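Side-chain contacts in putative glucarate dehydratase (Pseudomonas fluorescens, PDB 4IT1), which probably catalyses the magnesium-dependent dehydration of D-glucarate to 5-dehydro-4-deoxy-D-glucarate, as a member of the mandelate racemase/muconate lactonizing enzyme family: residues S54-E59 with Y133-V138; D162-S167 with H356-V361; L191-I196 with E224-K229; D269-L274 with A278-R283. All blocks are in the same frame, centred on the assembly; numbering follows the deposited sequence.

Interaction 1 (S54-E59 with Y133-V138)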
loop_
_atom_site.group_PDB
_atom_site.type_symbol
_atom_site.label_atom_id
_atom_site.label_comp_id
_atom_site.label_asym_id
_atom_site.label_seq_id
_atom_site.Cartn_x
_atom_site.Cartn_y
_atom_site.Cartn_z
ATOM N N SER A 54 13.260 8.256 -21.906
ATOM C CA SER A 54 12.113 8.060 -22.783
ATOM C C SER A 54 10.882 8.798 -22.257
ATOM O O SER A 54 10.636 8.835 -21.047
ATOM C CB SER A 54 11.808 6.577 -22.955
ATOM O OG SER A 54 11.410 6.011 -21.723
ATOM N N ILE A 55 10.122 9.381 -23.183
ATOM C CA ILE A 55 8.942 10.180 -22.865
ATOM C C ILE A 55 7.698 9.461 -23.377
ATOM O O ILE A 55 7.631 9.064 -24.541
ATOM C CB ILE A 55 9.037 11.587 -23.493
ATOM C CG1 ILE A 55 10.429 12.202 -23.267
ATOM C CG2 ILE A 55 7.921 12.499 -22.982
ATOM C CD1 ILE A 55 10.724 12.646 -21.848
ATOM N N ILE A 56 6.721 9.287 -22.493
ATOM C CA ILE A 56 5.483 8.582 -22.816
ATOM C C ILE A 56 4.306 9.560 -22.934
ATOM O O ILE A 56 4.090 10.394 -22.057
ATOM C CB ILE A 56 5.159 7.498 -21.756
ATOM C CG1 ILE A 56 6.270 6.442 -21.674
ATOM C CG2 ILE A 56 3.838 6.810 -22.067
ATOM C CD1 ILE A 56 7.453 6.832 -20.810
ATOM N N GLU A 57 3.561 9.452 -24.033
ATOM C CA GLU A 57 2.313 10.192 -24.229
ATOM C C GLU A 57 1.149 9.221 -24.317
ATOM O O GLU A 57 1.189 8.266 -25.088
ATOM C CB GLU A 57 2.360 11.001 -25.524
ATOM C CG GLU A 57 2.303 12.509 -25.354
ATOM C CD GLU A 57 1.945 13.242 -26.644
ATOM O OE1 GLU A 57 1.713 14.466 -26.580
ATOM O OE2 GLU A 57 1.888 12.605 -27.721
ATOM N N ILE A 58 0.118 9.462 -23.518
ATOM C CA ILE A 58 -1.125 8.706 -23.619
ATOM C C ILE A 58 -2.244 9.671 -24.006
ATOM O O ILE A 58 -2.228 10.838 -23.615
ATOM C CB ILE A 58 -1.472 7.984 -22.296
ATOM C CG1 ILE A 58 -0.298 7.116 -21.821
ATOM C CG2 ILE A 58 -2.751 7.161 -22.424
ATOM C CD1 ILE A 58 0.018 5.923 -22.699
ATOM N N GLU A 59 -3.197 9.183 -24.793
ATOM C CA GLU A 59 -4.361 9.969 -25.164
ATOM C C GLU A 59 -5.600 9.091 -25.086
ATOM O O GLU A 59 -5.551 7.883 -25.356
ATOM C CB GLU A 59 -4.200 10.570 -26.567
ATOM C CG GLU A 59 -5.156 11.716 -26.884
ATOM C CD GLU A 59 -5.300 11.980 -28.375
ATOM O OE1 GLU A 59 -4.965 13.103 -28.815
ATOM O OE2 GLU A 59 -5.747 11.068 -29.107
ATOM N N TYR A 133 6.085 -1.160 -15.785
ATOM C CA TYR A 133 4.805 -0.836 -15.158
ATOM C C TYR A 133 4.816 0.622 -14.704
ATOM O O TYR A 133 3.933 1.393 -15.073
ATOM C CB TYR A 133 4.481 -1.785 -13.998
ATOM C CG TYR A 133 3.140 -1.507 -13.342
ATOM C CD1 TYR A 133 1.944 -1.866 -13.968
ATOM C CD2 TYR A 133 3.069 -0.875 -12.097
ATOM C CE1 TYR A 133 0.718 -1.605 -13.373
ATOM C CE2 TYR A 133 1.851 -0.609 -11.493
ATOM C CZ TYR A 133 0.678 -0.974 -12.132
ATOM O OH TYR A 133 -0.536 -0.711 -11.532
ATOM N N SER A 134 5.844 1.001 -13.950
ATOM C CA SER A 134 5.985 2.370 -13.457
ATOM C C SER A 134 5.931 3.423 -14.566
ATOM O O SER A 134 5.357 4.497 -14.373
ATOM C CB SER A 134 7.284 2.523 -12.676
ATOM O OG SER A 134 7.576 3.889 -12.422
ATOM N N ALA A 135 6.541 3.117 -15.711
ATOM C CA ALA A 135 6.606 4.053 -16.835
ATOM C C ALA A 135 5.207 4.483 -17.294
ATOM O O ALA A 135 4.936 5.679 -17.470
ATOM C CB ALA A 135 7.388 3.444 -17.988
ATOM N N PHE A 136 4.325 3.498 -17.454
ATOM C CA PHE A 136 2.968 3.734 -17.914
ATOM C C PHE A 136 1.979 4.061 -16.789
ATOM O O PHE A 136 1.055 4.854 -16.993
ATOM C CB PHE A 136 2.484 2.554 -18.756
ATOM C CG PHE A 136 3.259 2.372 -20.033
ATOM C CD1 PHE A 136 3.333 3.401 -20.972
ATOM C CD2 PHE A 136 3.922 1.181 -20.299
ATOM C CE1 PHE A 136 4.051 3.242 -22.149
ATOM C CE2 PHE A 136 4.640 1.013 -21.477
ATOM C CZ PHE A 136 4.704 2.045 -22.402
ATOM N N GLU A 137 2.179 3.454 -15.615
ATOM C CA GLU A 137 1.342 3.719 -14.436
ATOM C C GLU A 137 1.185 5.220 -14.203
ATOM O O GLU A 137 0.067 5.708 -14.046
ATOM C CB GLU A 137 1.915 3.028 -13.183
ATOM C CG GLU A 137 0.974 2.988 -11.979
ATOM C CD GLU A 137 1.438 3.842 -10.796
ATOM O OE1 GLU A 137 2.298 4.737 -10.960
ATOM O OE2 GLU A 137 0.930 3.621 -9.678
ATOM N N VAL A 138 2.306 5.940 -14.210
ATOM C CA VAL A 138 2.307 7.388 -14.038
ATOM C C VAL A 138 1.406 8.060 -15.079
ATOM O O VAL A 138 0.556 8.876 -14.725
ATOM C CB VAL A 138 3.745 7.962 -14.053
ATOM C CG1 VAL A 138 3.745 9.485 -14.077
ATOM C CG2 VAL A 138 4.526 7.454 -12.848
#

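Interaction 2 (D162-S167 with H356-V361)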
loop_
_atom_site.group_PDB
_atom_site.type_symbol
_atom_site.label_atom_id
_atom_site.label_comp_id
_atom_site.label_asym_id
_atom_site.label_seq_id
_atom_site.Cartn_x
_atom_site.Cartn_y
_atom_site.Cartn_z
ATOM N N ASP A 162 2.114 20.883 0.659
ATOM C CA ASP A 162 1.963 21.566 -0.630
ATOM C C ASP A 162 3.327 21.911 -1.227
ATOM O O ASP A 162 3.426 22.431 -2.345
ATOM C CB ASP A 162 1.090 22.825 -0.490
ATOM C CG ASP A 162 1.563 23.759 0.620
ATOM O OD1 ASP A 162 2.787 23.928 0.795
ATOM O OD2 ASP A 162 0.698 24.336 1.316
ATOM N N GLU A 163 4.375 21.632 -0.457
ATOM C CA GLU A 163 5.749 21.862 -0.869
ATOM C C GLU A 163 6.609 20.665 -0.470
ATOM O O GLU A 163 6.518 20.179 0.662
ATOM C CB GLU A 163 6.290 23.129 -0.222
ATOM C CG GLU A 163 5.712 24.408 -0.798
ATOM C CD GLU A 163 6.500 25.638 -0.397
ATOM O OE1 GLU A 163 7.410 25.520 0.453
ATOM O OE2 GLU A 163 6.209 26.725 -0.936
ATOM N N VAL A 164 7.437 20.197 -1.403
ATOM C CA VAL A 164 8.309 19.040 -1.180
ATOM C C VAL A 164 9.769 19.479 -1.172
ATOM O O VAL A 164 10.271 19.967 -2.187
ATOM C CB VAL A 164 8.098 17.947 -2.251
ATOM C CG1 VAL A 164 9.051 16.782 -2.019
ATOM C CG2 VAL A 164 6.653 17.459 -2.247
ATOM N N PRO A 165 10.456 19.318 -0.024
ATOM C CA PRO A 165 11.853 19.765 0.073
ATOM C C PRO A 165 12.816 18.871 -0.723
ATOM O O PRO A 165 12.516 17.698 -0.971
ATOM C CB PRO A 165 12.151 19.692 1.577
ATOM C CG PRO A 165 11.193 18.676 2.115
ATOM C CD PRO A 165 9.980 18.677 1.217
ATOM N N PHE A 166 13.944 19.444 -1.135
ATOM C CA PHE A 166 14.964 18.732 -1.896
ATOM C C PHE A 166 16.327 19.203 -1.460
ATOM O O PHE A 166 16.465 20.300 -0.920
ATOM C CB PHE A 166 14.813 18.990 -3.393
ATOM C CG PHE A 166 13.778 18.136 -4.056
ATOM C CD1 PHE A 166 14.118 16.897 -4.589
ATOM C CD2 PHE A 166 12.461 18.574 -4.163
ATOM C CE1 PHE A 166 13.164 16.112 -5.217
ATOM C CE2 PHE A 166 11.501 17.788 -4.786
ATOM C CZ PHE A 166 11.854 16.553 -5.313
ATOM N N SER A 167 17.339 18.377 -1.701
ATOM C CA SER A 167 18.703 18.763 -1.381
ATOM C C SER A 167 19.440 19.199 -2.634
ATOM O O SER A 167 18.951 19.034 -3.762
ATOM C CB SER A 167 19.452 17.625 -0.674
ATOM O OG SER A 167 19.417 16.433 -1.434
ATOM N N HIS A 356 4.565 14.636 -6.337
ATOM C CA HIS A 356 3.193 14.294 -5.994
ATOM C C HIS A 356 3.051 13.101 -5.054
ATOM O O HIS A 356 2.248 13.151 -4.125
ATOM C CB HIS A 356 2.342 14.105 -7.251
ATOM C CG HIS A 356 1.795 15.385 -7.800
ATOM N ND1 HIS A 356 0.443 15.641 -7.886
ATOM C CD2 HIS A 356 2.420 16.493 -8.267
ATOM C CE1 HIS A 356 0.258 16.846 -8.396
ATOM N NE2 HIS A 356 1.441 17.383 -8.635
ATOM N N VAL A 357 3.798 12.023 -5.296
ATOM C CA VAL A 357 3.715 10.864 -4.400
ATOM C C VAL A 357 4.386 11.222 -3.083
ATOM O O VAL A 357 3.886 10.883 -2.019
ATOM C CB VAL A 357 4.264 9.544 -5.020
ATOM C CG1 VAL A 357 5.761 9.609 -5.259
ATOM C CG2 VAL A 357 3.916 8.350 -4.146
ATOM N N ALA A 358 5.497 11.948 -3.171
ATOM C CA ALA A 358 6.157 12.504 -2.000
ATOM C C ALA A 358 5.202 13.366 -1.160
ATOM O O ALA A 358 5.362 13.476 0.061
ATOM C CB ALA A 358 7.366 13.319 -2.427
ATOM N N ALA A 359 4.211 13.962 -1.828
ATOM C CA ALA A 359 3.277 14.887 -1.197
ATOM C C ALA A 359 2.139 14.154 -0.513
ATOM O O ALA A 359 1.547 14.675 0.430
ATOM C CB ALA A 359 2.733 15.881 -2.217
ATOM N N ALA A 360 1.833 12.948 -0.988
ATOM C CA ALA A 360 0.751 12.155 -0.401
ATOM C C ALA A 360 1.188 11.253 0.754
ATOM O O ALA A 360 0.344 10.588 1.373
ATOM C CB ALA A 360 0.031 11.347 -1.471
ATOM N N VAL A 361 2.488 11.216 1.044
ATOM C CA VAL A 361 2.971 10.324 2.102
ATOM C C VAL A 361 3.200 11.065 3.415
ATOM O O VAL A 361 3.936 12.062 3.457
ATOM C CB VAL A 361 4.177 9.421 1.688
ATOM C CG1 VAL A 361 3.831 8.602 0.444
ATOM C CG2 VAL A 361 5.453 10.218 1.478
#

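Interaction 3 (L191-I196 with E224-K229)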
loop_
_atom_site.group_PDB
_atom_site.type_symbol
_atom_site.label_atom_id
_atom_site.label_comp_id
_atom_site.label_asym_id
_atom_site.label_seq_id
_atom_site.Cartn_x
_atom_site.Cartn_y
_atom_site.Cartn_z
ATOM N N LEU A 191 37.192 19.453 -7.991
ATOM C CA LEU A 191 38.067 18.391 -7.529
ATOM C C LEU A 191 38.751 18.751 -6.208
ATOM O O LEU A 191 39.621 18.013 -5.731
ATOM C CB LEU A 191 39.119 18.065 -8.599
ATOM C CG LEU A 191 38.642 17.745 -10.025
ATOM C CD1 LEU A 191 39.812 17.741 -11.003
ATOM C CD2 LEU A 191 37.867 16.432 -10.082
ATOM N N ASN A 192 38.376 19.894 -5.635
ATOM C CA ASN A 192 38.786 20.241 -4.268
ATOM C C ASN A 192 37.690 20.955 -3.466
ATOM O O ASN A 192 36.637 21.321 -4.011
ATOM C CB ASN A 192 40.129 21.001 -4.235
ATOM C CG ASN A 192 40.063 22.382 -4.879
ATOM O OD1 ASN A 192 38.990 22.969 -5.060
ATOM N ND2 ASN A 192 41.231 22.914 -5.211
ATOM N N GLU A 193 37.946 21.137 -2.173
ATOM C CA GLU A 193 36.959 21.692 -1.246
ATOM C C GLU A 193 36.453 23.052 -1.709
ATOM O O GLU A 193 35.246 23.305 -1.697
ATOM C CB GLU A 193 37.488 21.733 0.198
ATOM C CG GLU A 193 38.956 22.092 0.385
ATOM C CD GLU A 193 39.897 20.928 0.114
ATOM O OE1 GLU A 193 40.039 20.538 -1.061
ATOM O OE2 GLU A 193 40.518 20.420 1.072
ATOM N N GLN A 194 37.379 23.902 -2.147
ATOM C CA GLN A 194 37.056 25.229 -2.665
ATOM C C GLN A 194 36.042 25.189 -3.811
ATOM O O GLN A 194 35.054 25.926 -3.804
ATOM C CB GLN A 194 38.338 25.931 -3.110
ATOM C CG GLN A 194 38.182 27.411 -3.408
ATOM C CD GLN A 194 39.515 28.131 -3.472
ATOM O OE1 GLN A 194 40.405 27.891 -2.654
ATOM N NE2 GLN A 194 39.657 29.025 -4.443
ATOM N N GLN A 195 36.279 24.310 -4.779
ATOM C CA GLN A 195 35.446 24.227 -5.982
ATOM C C GLN A 195 34.087 23.594 -5.695
ATOM O O GLN A 195 33.095 23.906 -6.364
ATOM C CB GLN A 195 36.172 23.437 -7.074
ATOM C CG GLN A 195 37.471 24.069 -7.550
ATOM C CD GLN A 195 38.433 23.069 -8.172
ATOM O OE1 GLN A 195 38.526 21.916 -7.746
ATOM N NE2 GLN A 195 39.172 23.516 -9.176
ATOM N N ILE A 196 34.058 22.695 -4.711
ATOM C CA ILE A 196 32.812 22.051 -4.276
ATOM C C ILE A 196 31.941 23.022 -3.475
ATOM O O ILE A 196 30.743 23.161 -3.753
ATOM C CB ILE A 196 33.079 20.717 -3.516
ATOM C CG1 ILE A 196 33.097 19.535 -4.497
ATOM C CG2 ILE A 196 32.029 20.448 -2.444
ATOM C CD1 ILE A 196 31.763 19.243 -5.168
ATOM N N GLU A 224 37.712 13.436 0.368
ATOM C CA GLU A 224 36.275 13.689 0.340
ATOM C C GLU A 224 35.758 14.116 1.719
ATOM O O GLU A 224 34.866 14.955 1.806
ATOM C CB GLU A 224 35.506 12.480 -0.208
ATOM C CG GLU A 224 35.762 12.199 -1.686
ATOM C CD GLU A 224 34.943 11.036 -2.240
ATOM O OE1 GLU A 224 34.755 10.020 -1.530
ATOM O OE2 GLU A 224 34.487 11.134 -3.396
ATOM N N VAL A 225 36.329 13.543 2.782
ATOM C CA VAL A 225 36.017 13.929 4.163
ATOM C C VAL A 225 36.311 15.418 4.373
ATOM O O VAL A 225 35.459 16.154 4.872
ATOM C CB VAL A 225 36.786 13.060 5.195
ATOM C CG1 VAL A 225 36.775 13.691 6.588
ATOM C CG2 VAL A 225 36.188 11.665 5.253
ATOM N N ALA A 226 37.508 15.849 3.969
ATOM C CA ALA A 226 37.907 17.261 4.017
ATOM C C ALA A 226 36.945 18.189 3.260
ATOM O O ALA A 226 36.711 19.327 3.683
ATOM C CB ALA A 226 39.330 17.428 3.507
ATOM N N CYS A 227 36.377 17.699 2.158
ATOM C CA CYS A 227 35.387 18.470 1.401
ATOM C C CYS A 227 34.069 18.616 2.159
ATOM O O CYS A 227 33.360 19.615 1.997
ATOM C CB CYS A 227 35.147 17.859 0.020
ATOM S SG CYS A 227 36.615 17.876 -1.043
ATOM N N ILE A 228 33.743 17.626 2.983
ATOM C CA ILE A 228 32.560 17.719 3.836
ATOM C C ILE A 228 32.779 18.741 4.953
ATOM O O ILE A 228 31.909 19.574 5.203
ATOM C CB ILE A 228 32.151 16.346 4.405
ATOM C CG1 ILE A 228 31.456 15.526 3.324
ATOM C CG2 ILE A 228 31.215 16.497 5.599
ATOM C CD1 ILE A 228 31.695 14.044 3.479
ATOM N N LYS A 229 33.938 18.672 5.606
ATOM C CA LYS A 229 34.334 19.652 6.623
ATOM C C LYS A 229 34.161 21.077 6.093
ATOM O O LYS A 229 33.498 21.909 6.725
ATOM C CB LYS A 229 35.791 19.446 7.055
ATOM C CG LYS A 229 36.134 18.061 7.583
ATOM C CD LYS A 229 35.792 17.898 9.051
ATOM C CE LYS A 229 36.272 16.553 9.560
ATOM N NZ LYS A 229 35.517 16.152 10.778
#

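Interaction 4 (D269-L274 with A278-R283)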
loop_
_atom_site.group_PDB
_atom_site.type_symbol
_atom_site.label_atom_id
_atom_site.label_comp_id
_atom_site.label_asym_id
_atom_site.label_seq_id
_atom_site.Cartn_x
_atom_site.Cartn_y
_atom_site.Cartn_z
ATOM N N ASP A 269 24.599 4.179 1.624
ATOM C CA ASP A 269 25.415 3.117 0.982
ATOM C C ASP A 269 26.917 3.378 1.054
ATOM O O ASP A 269 27.573 3.490 0.021
ATOM C CB ASP A 269 25.027 2.944 -0.495
ATOM C CG ASP A 269 23.616 2.464 -0.665
ATOM O OD1 ASP A 269 23.237 1.502 0.034
ATOM O OD2 ASP A 269 22.876 3.051 -1.487
ATOM N N PRO A 270 27.474 3.510 2.266
ATOM C CA PRO A 270 28.924 3.691 2.265
ATOM C C PRO A 270 29.697 2.414 1.911
ATOM O O PRO A 270 30.821 2.494 1.422
ATOM C CB PRO A 270 29.227 4.121 3.702
ATOM C CG PRO A 270 28.071 3.634 4.509
ATOM C CD PRO A 270 26.883 3.702 3.602
ATOM N N THR A 271 29.089 1.257 2.169
ATOM C CA THR A 271 29.754 -0.041 2.061
ATOM C C THR A 271 28.809 -1.061 1.395
ATOM O O THR A 271 27.601 -1.009 1.611
ATOM C CB THR A 271 30.270 -0.492 3.448
ATOM O OG1 THR A 271 31.315 -1.458 3.301
ATOM C CG2 THR A 271 29.165 -1.045 4.319
ATOM N N PRO A 272 29.340 -1.974 0.557
ATOM C CA PRO A 272 28.400 -2.768 -0.248
ATOM C C PRO A 272 27.729 -3.932 0.499
ATOM O O PRO A 272 28.271 -4.434 1.484
ATOM C CB PRO A 272 29.271 -3.278 -1.394
ATOM C CG PRO A 272 30.646 -3.369 -0.810
ATOM C CD PRO A 272 30.742 -2.371 0.321
ATOM N N GLY A 273 26.539 -4.319 0.042
ATOM C CA GLY A 273 25.851 -5.510 0.546
ATOM C C GLY A 273 25.037 -5.350 1.821
ATOM O O GLY A 273 25.379 -4.561 2.707
ATOM N N LEU A 274 23.955 -6.119 1.917
ATOM C CA LEU A 274 23.150 -6.169 3.138
ATOM C C LEU A 274 23.976 -6.480 4.395
ATOM O O LEU A 274 23.793 -5.853 5.450
ATOM C CB LEU A 274 22.025 -7.191 2.991
ATOM C CG LEU A 274 20.808 -6.820 2.156
ATOM C CD1 LEU A 274 19.815 -7.980 2.134
ATOM C CD2 LEU A 274 20.156 -5.556 2.692
ATOM N N ALA A 278 24.751 -3.851 7.521
ATOM C CA ALA A 278 24.335 -4.291 8.857
ATOM C C ALA A 278 25.492 -4.233 9.841
ATOM O O ALA A 278 25.344 -3.737 10.956
ATOM C CB ALA A 278 23.765 -5.702 8.808
ATOM N N GLU A 279 26.644 -4.735 9.414
ATOM C CA GLU A 279 27.810 -4.828 10.271
ATOM C C GLU A 279 28.299 -3.432 10.616
ATOM O O GLU A 279 28.623 -3.145 11.774
ATOM C CB GLU A 279 28.900 -5.656 9.590
ATOM C CG GLU A 279 30.251 -5.670 10.290
ATOM C CD GLU A 279 30.342 -6.651 11.444
ATOM O OE1 GLU A 279 31.466 -6.820 11.964
ATOM O OE2 GLU A 279 29.313 -7.249 11.838
ATOM N N LEU A 280 28.308 -2.559 9.611
ATOM C CA LEU A 280 28.705 -1.177 9.802
ATOM C C LEU A 280 27.827 -0.506 10.853
ATOM O O LEU A 280 28.336 0.149 11.775
ATOM C CB LEU A 280 28.638 -0.404 8.481
ATOM C CG LEU A 280 29.059 1.061 8.572
ATOM C CD1 LEU A 280 30.484 1.192 9.119
ATOM C CD2 LEU A 280 28.929 1.703 7.203
ATOM N N HIS A 281 26.511 -0.674 10.713
ATOM C CA HIS A 281 25.583 -0.107 11.672
ATOM C C HIS A 281 25.858 -0.636 13.082
ATOM O O HIS A 281 26.050 0.148 13.997
ATOM C CB HIS A 281 24.139 -0.351 11.264
ATOM C CG HIS A 281 23.147 0.124 12.277
ATOM N ND1 HIS A 281 22.820 1.455 12.430
ATOM C CD2 HIS A 281 22.421 -0.553 13.197
ATOM C CE1 HIS A 281 21.924 1.575 13.394
ATOM N NE2 HIS A 281 21.670 0.373 13.880
ATOM N N LYS A 282 25.925 -1.958 13.239
ATOM C CA LYS A 282 26.194 -2.561 14.546
ATOM C C LYS A 282 27.429 -1.957 15.180
ATOM O O LYS A 282 27.431 -1.631 16.364
ATOM C CB LYS A 282 26.362 -4.080 14.433
ATOM C CG LYS A 282 25.058 -4.851 14.535
ATOM C CD LYS A 282 25.174 -6.238 13.920
ATOM C CE LYS A 282 23.804 -6.774 13.532
ATOM N NZ LYS A 282 23.872 -7.740 12.399
ATOM N N ARG A 283 28.469 -1.788 14.373
ATOM C CA ARG A 283 29.769 -1.375 14.872
ATOM C C ARG A 283 29.860 0.108 15.195
ATOM O O ARG A 283 30.755 0.521 15.924
ATOM C CB ARG A 283 30.864 -1.756 13.871
ATOM C CG ARG A 283 31.203 -3.237 13.862
ATOM C CD ARG A 283 32.690 -3.441 13.654
ATOM N NE ARG A 283 33.443 -2.601 14.582
ATOM C CZ ARG A 283 34.747 -2.369 14.503
ATOM N NH1 ARG A 283 35.326 -1.577 15.401
ATOM N NH2 ARG A 283 35.468 -2.922 13.530
#

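Interaction 1 (S54-E59 with Y133-V138)
Ile-56 leaves strand 50-60 with its CB directed at helix 128-148, where it meets Phe-136 and Ala-135. At CB the chain forks. CG2 stands anti to the backbone N (CG1 at chi1 -61°) and reaches the rim of the Phe-136 ring, 3.6 Å from CE1 and equally far from CD1; it lies near the ring plane, so the methyl meets an edge and not a face. The other branch begins with CG1, 3.9 Å from the same Phe-136 CE1, and ends in CD1, which turns past the ring toward the helix backbone and stops 4.4 Å from Ala-135 CB. The isoleucine and the phenylalanine side chains cross at about a right angle. This is the N-terminal capping domain of the enolase superfamily, in which a three-stranded antiparallel sheet packs against helices, and strand 50-60 is its central strand. Further along the same strand, Ile-58 also points at the helix, but its CD1 comes no closer than 4.5 Å to Phe-136 CD1. The Phe-136 side chain also touches Leu-98 of helix 95-107, and Val-83 and Leu-87 of helix 74-87.

Interaction 2 (D162-S167 with H356-V361)
Val-164, on the strand 163-170 that opens the barrel domain of this enolase-superfamily fold, packs against Ala-358 and Ala-359 of helix 348-360, the helix that comes after strand 338-341 at the far end of the run of parallel strands. The two elements are thus distant in sequence, yet the barrel brings them side by side, with the CA atoms of Val-164 and Ala-359 6.5 Å apart. The valine points at the helix and uses both its methyls. CG1, standing anti to the backbone N (chi1 178°), lies 3.9 Å from Ala-358 CB. CG2 occupies the place anti to the carbonyl carbon and comes to 4.2 Å from Ala-359 CB. It is also 4.2 Å from Ala-358 CB, so the Ala-358 methyl faces the fork of the valine while that of Ala-359 meets one branch alone. The strand itself is bound through its backbone to Val-394 and Cys-368. Near the end of the helix, Val-361 O is hydrogen-bonded to Arg-161 NH1, and Ala-360 O to Asn-96 ND2 of the second subunit. His-342, predicted as a proton acceptor, has its side chain about 10 Å from that of Ala-358. No hydrogen bond or charge pair joins the two segments, and all three touching residues are buried. The contact therefore rests on dispersion and the exclusion of water, and two small alanine methyls let the forked valine come close to the helix.

Interaction 3 (L191-I196 with E224-K229)
Glu-193 and Cys-227 bring together helices 193-207 and 221-234, consecutive helices of the barrel domain separated in the chain by strand 212-215. The backbones come remarkably near, with the CA atoms of this pair 4.5 Å apart. Cys-227 SG, anti to its own carbonyl carbon, lies beside the first turn of the other helix, 3.7 Å from Glu-193 N, a contact without a hydrogen bond. Glu-193 CB lies alongside, 4.1 Å from Cys-227 SG. Beyond CB the glutamate turns sharply: CG sits between the backbone N and the carbonyl carbon (chi1 38°), and a second bend at chi2 carries the carboxylate to Ala-226, where OE2 is 4.0 Å from CB. The two side chains thus reach in opposite senses, sulfur against the first turn of helix 193-207 and carboxylate at the Ala-226 methyl. Cys-227 is buried, Glu-193 and Ala-226 partly exposed. The start of helix 193-207 is fixed by a capping box. Asn-192, the N-cap, accepts Gln-195 N through OD1 at 3.0 Å, with the donor nearly in line with the side-chain C=O (166°). In return the Gln-195 amide folds back over the turn, held in part by Glu-189, whose OE2 pairs with NE2. Gln-195 OE1 takes a weak bond from Asn-192 N and a shorter one, 2.8 Å, from Leu-191 N, which approaches from above the carbonyl plane.

Interaction 4 (D269-L274 with A278-R283)
Leu-280 presses its CD2 methyl against Pro-270 and Thr-271. The leucine leaves helix 274-284 with CG anti to its own backbone N (chi1 -179°), and with CD1 turned aside, CD2 becomes the extended tip of the side chain. It meets Pro-270 CG, the puckered corner of the proline ring, at 3.4 Å, tighter than usual van der Waals contact. The same methyl lies 4.0 Å from Thr-271 CG2. Thr-271 divides its two branches by character: its methyl takes the position between the backbone N and the carbonyl carbon and faces the leucine, while OG1 (chi1 -159°) is hydrogen-bonded to Trp-248 O. This loop joins strand 266-268 to helix 274-284 in a beta-alpha unit of the barrel, at the strand ends that carry the magnesium site. Asp-243, Glu-268 and Asn-291 ligate the magnesium ion, about 9 Å from the Pro-270 side chain. Asp-269, a further magnesium-binding residue with no metal on it in this chain, points away from residues 278-283, its carboxylate bonded to Thr-290 OG1 and Asn-291 N. Gly-273 is the N-cap. In the first helical turn Ala-278 N donates to Leu-274 O at 3.0 Å, a fairly straight bond (160° at the hydrogen). Ser-308 OG also binds that oxygen, and Ala-278 CB lies 3.4 Å from it, while the Leu-274 side chain packs on helix 297-306.

How the interactions relate
From the N terminus, interaction 1 closes first, tying the antiparallel sheet to helix 128-148 within the N-terminal domain. The chain then passes from that helix to strand 163-170, where interaction 2 opens the longest loop, spanning 188 residues to helix 348-360. Interactions 3 and 4 are both nested inside that loop and follow each other in series: the first joins two consecutive barrel helices, the second packs helix 274-284 on the loop that precedes it, beside the magnesium site. None of the four cross. Interaction 1 lies on the opposite side of the chain's centre from interactions 3 and 4, with centres 39 and 36 Å away, and no two contacts touch.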